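Local coordinates for protein putative nitroreductase (Thermotoga maritima, PDB 1VKW) that is a putative nitroreductase, probably an oxidoreductase related to the FMN-dependent nitroreductases, at residues K147-T152 / G171-S176; V203-G208 / C213-P218. All blocks are in the same frame, centred on the assembly; numbering follows the deposited sequence.

How the contacts relate
Both contacts reach the antiparallel sheet 165-168, 172-176, 211-215, 203-207. Contact 1 sets helix 143-153 against strand 172-176, an inner strand. Its touching residues are all buried and only apolar groups meet across it. Contact 2 pairs the outermost strand 203-207 with strand 211-215 in a hairpin and is only partly buried. Backbone hydrogen bonds join it; one face mixes polar and apolar side chains, while Ile-204 and Leu-214 pair on the other. The centres of contact 1 and contact 2 lie about 11 Å apart. Strands 172-176 and 211-215 are neighbours, and the disulfide between Cys-174 and Cys-213 ties the two contacts together on the sheet face that carries Glu-172 and Arg-207.

Contact 1 (K147-T152 / G171-S176); sequences KIVEMT and GELCIS
Leu-173 meets two residues of helix 143-153, one with each of its methyls. CD2 of Leu-173 lies 3.4 Å from CG2 of Ile-148, closer than usual van der Waals contact. The two side chains run past each other in opposite directions. CD1 of Leu-173 turns to Val-149, where CG2 is 4.1 Å away. The fork of Leu-173 therefore spans neighbouring positions on the helix. Its CG stands anti to the backbone N (chi1 -165°), and this carries both methyls toward the helix.

Away from that tight pair the packing is looser: Val-149, and one turn on Thr-152, touch at ordinary distances. Thr-152 and Ile-175 approach tip to tip, with CG2 of Thr-152 4.0 Å from CD1 of Ile-175. The methyl of Thr-152 faces the strand because its hydroxyl is turned back to the helix. OG1 of Thr-152 donates to O of Ile-148 at 2.8 Å, from above the carbonyl plane. The same oxygen takes the helical bond from N of Thr-152, which comes from the opposite face. With an alanine in place of Thr-152, CD1 of Ile-175 would probably lose the methyl it meets and the carbonyl of Ile-148 its second donor.

Lys-147 and Glu-150 lie on the exposed side of the helix, away from the strand. On the strand, Glu-172 and Cys-174, either side of Leu-173 in sequence, point to the other face of the sheet. Ile-166 of strand 165-168 touches both Val-149 and Leu-173, while Ile-148 also packs on Thr-193 and Ile-197 of helix 180-198.

The segment axes pass 11.1 Å apart at 23°, as helix 143-153 packs on the sheet. No hydrogen bond crosses, so apolar contact holds helix to strand, while the buried hydroxyl of Thr-152 is satisfied within the helix itself.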
loop_
_atom_site.group_PDB
_atom_site.type_symbol
_atom_site.label_atom_id
_atom_site.label_comp_id
_atom_site.label_asym_id
_atom_site.label_seq_id
_atom_site.Cartn_x
_atom_site.Cartn_y
_atom_site.Cartn_z
ATOM N N LYS A 147 5.415 -5.270 15.450
ATOM C CA LYS A 147 4.638 -4.151 14.912
ATOM C C LYS A 147 4.653 -4.111 13.379
ATOM O O LYS A 147 3.602 -3.952 12.747
ATOM C CB LYS A 147 5.149 -2.822 15.467
ATOM C CG LYS A 147 4.237 -1.640 15.159
ATOM C CD LYS A 147 4.663 -0.406 15.950
ATOM C CE LYS A 147 3.520 0.612 16.087
ATOM N NZ LYS A 147 3.929 1.780 16.905
ATOM N N ILE A 148 5.832 -4.257 12.777
ATOM C CA ILE A 148 5.938 -4.240 11.306
ATOM C C ILE A 148 5.133 -5.382 10.687
ATOM O O ILE A 148 4.444 -5.174 9.698
ATOM C CB ILE A 148 7.404 -4.308 10.837
ATOM C CG1 ILE A 148 8.148 -3.021 11.210
ATOM C CG2 ILE A 148 7.464 -4.508 9.346
ATOM C CD1 ILE A 148 9.637 -3.177 11.217
ATOM N N VAL A 149 5.209 -6.577 11.271
ATOM C CA VAL A 149 4.476 -7.721 10.737
ATOM C C VAL A 149 2.965 -7.514 10.823
ATOM O O VAL A 149 2.231 -7.838 9.875
ATOM C CB VAL A 149 4.871 -9.047 11.423
ATOM C CG1 VAL A 149 3.998 -10.197 10.903
ATOM C CG2 VAL A 149 6.325 -9.388 11.105
ATOM N N GLU A 150 2.506 -6.995 11.958
ATOM C CA GLU A 150 1.095 -6.703 12.152
ATOM C C GLU A 150 0.599 -5.709 11.110
ATOM O O GLU A 150 -0.484 -5.868 10.549
ATOM C CB GLU A 150 0.847 -6.155 13.567
ATOM C CG GLU A 150 0.981 -7.203 14.664
ATOM C CD GLU A 150 1.067 -6.633 16.071
ATOM O OE1 GLU A 150 0.920 -5.402 16.260
ATOM O OE2 GLU A 150 1.271 -7.438 17.016
HETATM N N MSE A 151 1.395 -4.681 10.845
HETATM C CA MSE A 151 1.021 -3.653 9.857
HETATM C C MSE A 151 1.058 -4.190 8.430
HETATM O O MSE A 151 0.267 -3.767 7.586
HETATM C CB MSE A 151 1.951 -2.447 9.960
HETATM C CG MSE A 151 1.842 -1.686 11.246
HETATM SE SE MSE A 151 0.053 -0.929 11.539
HETATM C CE MSE A 151 -0.691 -2.406 12.689
ATOM N N THR A 152 1.983 -5.110 8.164
ATOM C CA THR A 152 2.090 -5.766 6.866
ATOM C C THR A 152 0.868 -6.656 6.566
ATOM O O THR A 152 0.369 -6.641 5.438
ATOM C CB THR A 152 3.403 -6.610 6.804
ATOM O OG1 THR A 152 4.539 -5.752 6.988
ATOM C CG2 THR A 152 3.609 -7.247 5.438
ATOM N N GLY A 171 18.692 -9.331 10.925
ATOM C CA GLY A 171 18.911 -8.104 10.149
ATOM C C GLY A 171 17.795 -7.728 9.166
ATOM O O GLY A 171 17.663 -6.571 8.775
ATOM N N GLU A 172 16.991 -8.703 8.768
ATOM C CA GLU A 172 16.075 -8.533 7.635
ATOM C C GLU A 172 14.720 -9.139 7.891
ATOM O O GLU A 172 14.583 -10.056 8.695
ATOM C CB GLU A 172 16.649 -9.195 6.382
ATOM C CG GLU A 172 18.086 -8.839 6.096
ATOM C CD GLU A 172 18.601 -9.441 4.814
ATOM O OE1 GLU A 172 17.904 -10.276 4.193
ATOM O OE2 GLU A 172 19.714 -9.062 4.426
ATOM N N LEU A 173 13.734 -8.616 7.175
ATOM C CA LEU A 173 12.374 -9.143 7.163
ATOM C C LEU A 173 12.148 -9.496 5.716
ATOM O O LEU A 173 12.338 -8.654 4.837
ATOM C CB LEU A 173 11.365 -8.093 7.642
ATOM C CG LEU A 173 9.942 -8.491 8.051
ATOM C CD1 LEU A 173 9.886 -9.644 9.050
ATOM C CD2 LEU A 173 9.268 -7.275 8.661
ATOM N N CYS A 174 11.847 -10.766 5.474
ATOM C CA CYS A 174 11.658 -11.288 4.124
ATOM C C CYS A 174 10.209 -11.675 3.891
ATOM O O CYS A 174 9.611 -12.345 4.721
ATOM C CB CYS A 174 12.565 -12.494 3.901
ATOM S SG CYS A 174 14.330 -12.095 4.039
ATOM N N ILE A 175 9.662 -11.238 2.758
ATOM C CA ILE A 175 8.315 -11.580 2.333
ATOM C C ILE A 175 8.401 -12.321 1.005
ATOM O O ILE A 175 8.983 -11.808 0.044
ATOM C CB ILE A 175 7.472 -10.309 2.144
ATOM C CG1 ILE A 175 7.413 -9.510 3.449
ATOM C CG2 ILE A 175 6.069 -10.662 1.661
ATOM C CD1 ILE A 175 6.833 -8.127 3.272
ATOM N N SER A 176 7.819 -13.518 0.962
ATOM C CA SER A 176 7.727 -14.316 -0.258
ATOM C C SER A 176 6.267 -14.501 -0.652
ATOM O O SER A 176 5.394 -14.683 0.214
ATOM C CB SER A 176 8.357 -15.692 -0.050
ATOM O OG SER A 176 9.638 -15.600 0.554
#

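Contact 2 (V203-G208 / C213-P218); sequences VIQKRG and CLILNP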
loop_
_atom_site.group_PDB
_atom_site.type_symbol
_atom_site.label_atom_id
_atom_site.label_comp_id
_atom_site.label_asym_id
_atom_site.label_seq_id
_atom_site.Cartn_x
_atom_site.Cartn_y
_atom_site.Cartn_z
ATOM N N VAL A 203 16.644 -0.901 3.088
ATOM C CA VAL A 203 17.096 -1.295 1.761
ATOM C C VAL A 203 16.305 -2.520 1.335
ATOM O O VAL A 203 16.193 -3.475 2.096
ATOM C CB VAL A 203 18.607 -1.628 1.735
ATOM C CG1 VAL A 203 19.045 -2.127 0.351
ATOM C CG2 VAL A 203 19.412 -0.413 2.147
ATOM N N ILE A 204 15.781 -2.485 0.112
ATOM C CA ILE A 204 14.973 -3.558 -0.418
ATOM C C ILE A 204 15.799 -4.310 -1.431
ATOM O O ILE A 204 16.349 -3.698 -2.354
ATOM C CB ILE A 204 13.725 -3.014 -1.125
ATOM C CG1 ILE A 204 12.895 -2.141 -0.185
ATOM C CG2 ILE A 204 12.881 -4.180 -1.674
ATOM C CD1 ILE A 204 12.279 -0.943 -0.890
ATOM N N GLN A 205 15.848 -5.633 -1.277
ATOM C CA GLN A 205 16.619 -6.497 -2.158
ATOM C C GLN A 205 15.824 -7.726 -2.567
ATOM O O GLN A 205 15.239 -8.399 -1.720
ATOM C CB GLN A 205 17.917 -6.918 -1.465
ATOM C CG GLN A 205 18.843 -5.743 -1.232
ATOM C CD GLN A 205 20.216 -6.161 -0.801
ATOM O OE1 GLN A 205 20.392 -7.244 -0.243
ATOM N NE2 GLN A 205 21.200 -5.304 -1.044
ATOM N N LYS A 206 15.816 -8.019 -3.870
ATOM C CA LYS A 206 15.190 -9.235 -4.372
ATOM C C LYS A 206 16.085 -10.403 -4.017
ATOM O O LYS A 206 17.299 -10.310 -4.153
ATOM C CB LYS A 206 14.980 -9.192 -5.886
ATOM C CG LYS A 206 14.145 -10.356 -6.394
ATOM C CD LYS A 206 14.226 -10.544 -7.901
ATOM C CE LYS A 206 13.096 -11.476 -8.371
ATOM N NZ LYS A 206 13.064 -11.655 -9.841
ATOM N N ARG A 207 15.473 -11.487 -3.550
ATOM C CA ARG A 207 16.174 -12.711 -3.168
ATOM C C ARG A 207 15.518 -13.895 -3.860
ATOM O O ARG A 207 14.357 -14.209 -3.593
ATOM C CB ARG A 207 16.095 -12.907 -1.663
ATOM C CG ARG A 207 16.780 -11.834 -0.884
ATOM C CD ARG A 207 18.290 -11.754 -1.101
ATOM N NE ARG A 207 18.831 -10.609 -0.376
ATOM C CZ ARG A 207 19.035 -10.580 0.936
ATOM N NH1 ARG A 207 18.770 -11.643 1.696
ATOM N NH2 ARG A 207 19.513 -9.473 1.491
ATOM N N GLY A 208 16.254 -14.548 -4.754
ATOM C CA GLY A 208 15.730 -15.698 -5.491
ATOM C C GLY A 208 14.565 -15.321 -6.390
ATOM O O GLY A 208 14.547 -14.233 -6.958
ATOM N N CYS A 213 13.527 -9.024 0.441
ATOM C CA CYS A 213 13.941 -8.806 1.814
ATOM C C CYS A 213 14.193 -7.340 2.048
ATOM O O CYS A 213 14.681 -6.618 1.172
ATOM C CB CYS A 213 15.202 -9.608 2.155
ATOM S SG CYS A 213 14.941 -11.402 2.199
ATOM N N LEU A 214 13.846 -6.918 3.252
ATOM C CA LEU A 214 14.052 -5.571 3.702
ATOM C C LEU A 214 15.184 -5.592 4.711
ATOM O O LEU A 214 15.075 -6.248 5.744
ATOM C CB LEU A 214 12.777 -5.086 4.384
ATOM C CG LEU A 214 12.467 -3.606 4.369
ATOM C CD1 LEU A 214 12.241 -3.143 2.938
ATOM C CD2 LEU A 214 11.223 -3.365 5.232
ATOM N N ILE A 215 16.277 -4.900 4.410
ATOM C CA ILE A 215 17.301 -4.683 5.419
ATOM C C ILE A 215 16.784 -3.521 6.284
ATOM O O ILE A 215 16.714 -2.382 5.834
ATOM C CB ILE A 215 18.678 -4.391 4.801
ATOM C CG1 ILE A 215 19.107 -5.550 3.889
ATOM C CG2 ILE A 215 19.717 -4.229 5.889
ATOM C CD1 ILE A 215 20.310 -5.229 3.023
ATOM N N LEU A 216 16.426 -3.838 7.520
ATOM C CA LEU A 216 15.597 -2.969 8.351
ATOM C C LEU A 216 16.294 -1.732 8.874
ATOM O O LEU A 216 15.733 -0.643 8.825
ATOM C CB LEU A 216 15.045 -3.765 9.538
ATOM C CG LEU A 216 14.056 -4.856 9.111
ATOM C CD1 LEU A 216 13.866 -5.868 10.228
ATOM C CD2 LEU A 216 12.741 -4.252 8.687
ATOM N N ASN A 217 17.500 -1.901 9.405
ATOM C CA ASN A 217 18.197 -0.783 10.067
ATOM C C ASN A 217 19.567 -0.617 9.431
ATOM O O ASN A 217 20.584 -0.899 10.060
ATOM C CB ASN A 217 18.305 -1.071 11.565
ATOM C CG ASN A 217 18.663 0.150 12.384
ATOM O OD1 ASN A 217 18.436 1.291 11.980
ATOM N ND2 ASN A 217 19.208 -0.092 13.576
ATOM N N PRO A 218 19.594 -0.207 8.161
ATOM C CA PRO A 218 20.840 -0.163 7.412
ATOM C C PRO A 218 21.678 1.052 7.779
ATOM O O PRO A 218 21.270 2.184 7.507
ATOM C CB PRO A 218 20.374 -0.091 5.959
ATOM C CG PRO A 218 19.071 0.587 6.021
ATOM C CD PRO A 218 18.458 0.270 7.353
ATOM O OXT PRO A 218 22.762 0.935 8.361
#
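O of Val-203 accepts the shortest bond here, from N of Ile-215 at 2.7 Å. The donor lies in the carbonyl plane, and CA of Leu-214 adds a weak CA-H...O contact to the same oxygen. N of Val-203 returns a bond to O of Ile-215. Gln-205 and Cys-213 form the second hydrogen-bonded pair, with N of Cys-213 2.8 Å from O of Gln-205. Between these two pairs, Ile-204 and Leu-214 make the non-hydrogen-bonded pair. Their side chains lie side by side, tightly packed, with CG1 of Ile-204 3.3 Å from CD1 of Leu-214.

The other face is more polar. Arg-207 bends at chi2 (-64°), bringing one face of its guanidinium over CB of Cys-213. CG of Arg-207 touches SG of Cys-213 at 3.6 Å. At the guanidinium edge, in its plane, NH2 of Arg-207 gives a nearly straight bond of 3.0 Å to OE1 of Gln-205. CD1 of Ile-215 packs on the amide, 3.8 Å from OE1 of Gln-205. The C-terminal Pro-218 packs on CG2 of Val-203 through CB.

This antiparallel hairpin ends the chain. The disulfide of Cys-213 with Cys-174 ties it to strand 172-176, whose Glu-172 forms a salt bridge with Arg-207. Ile-204 rests on Leu-187 and Tyr-191 of helix 180-198.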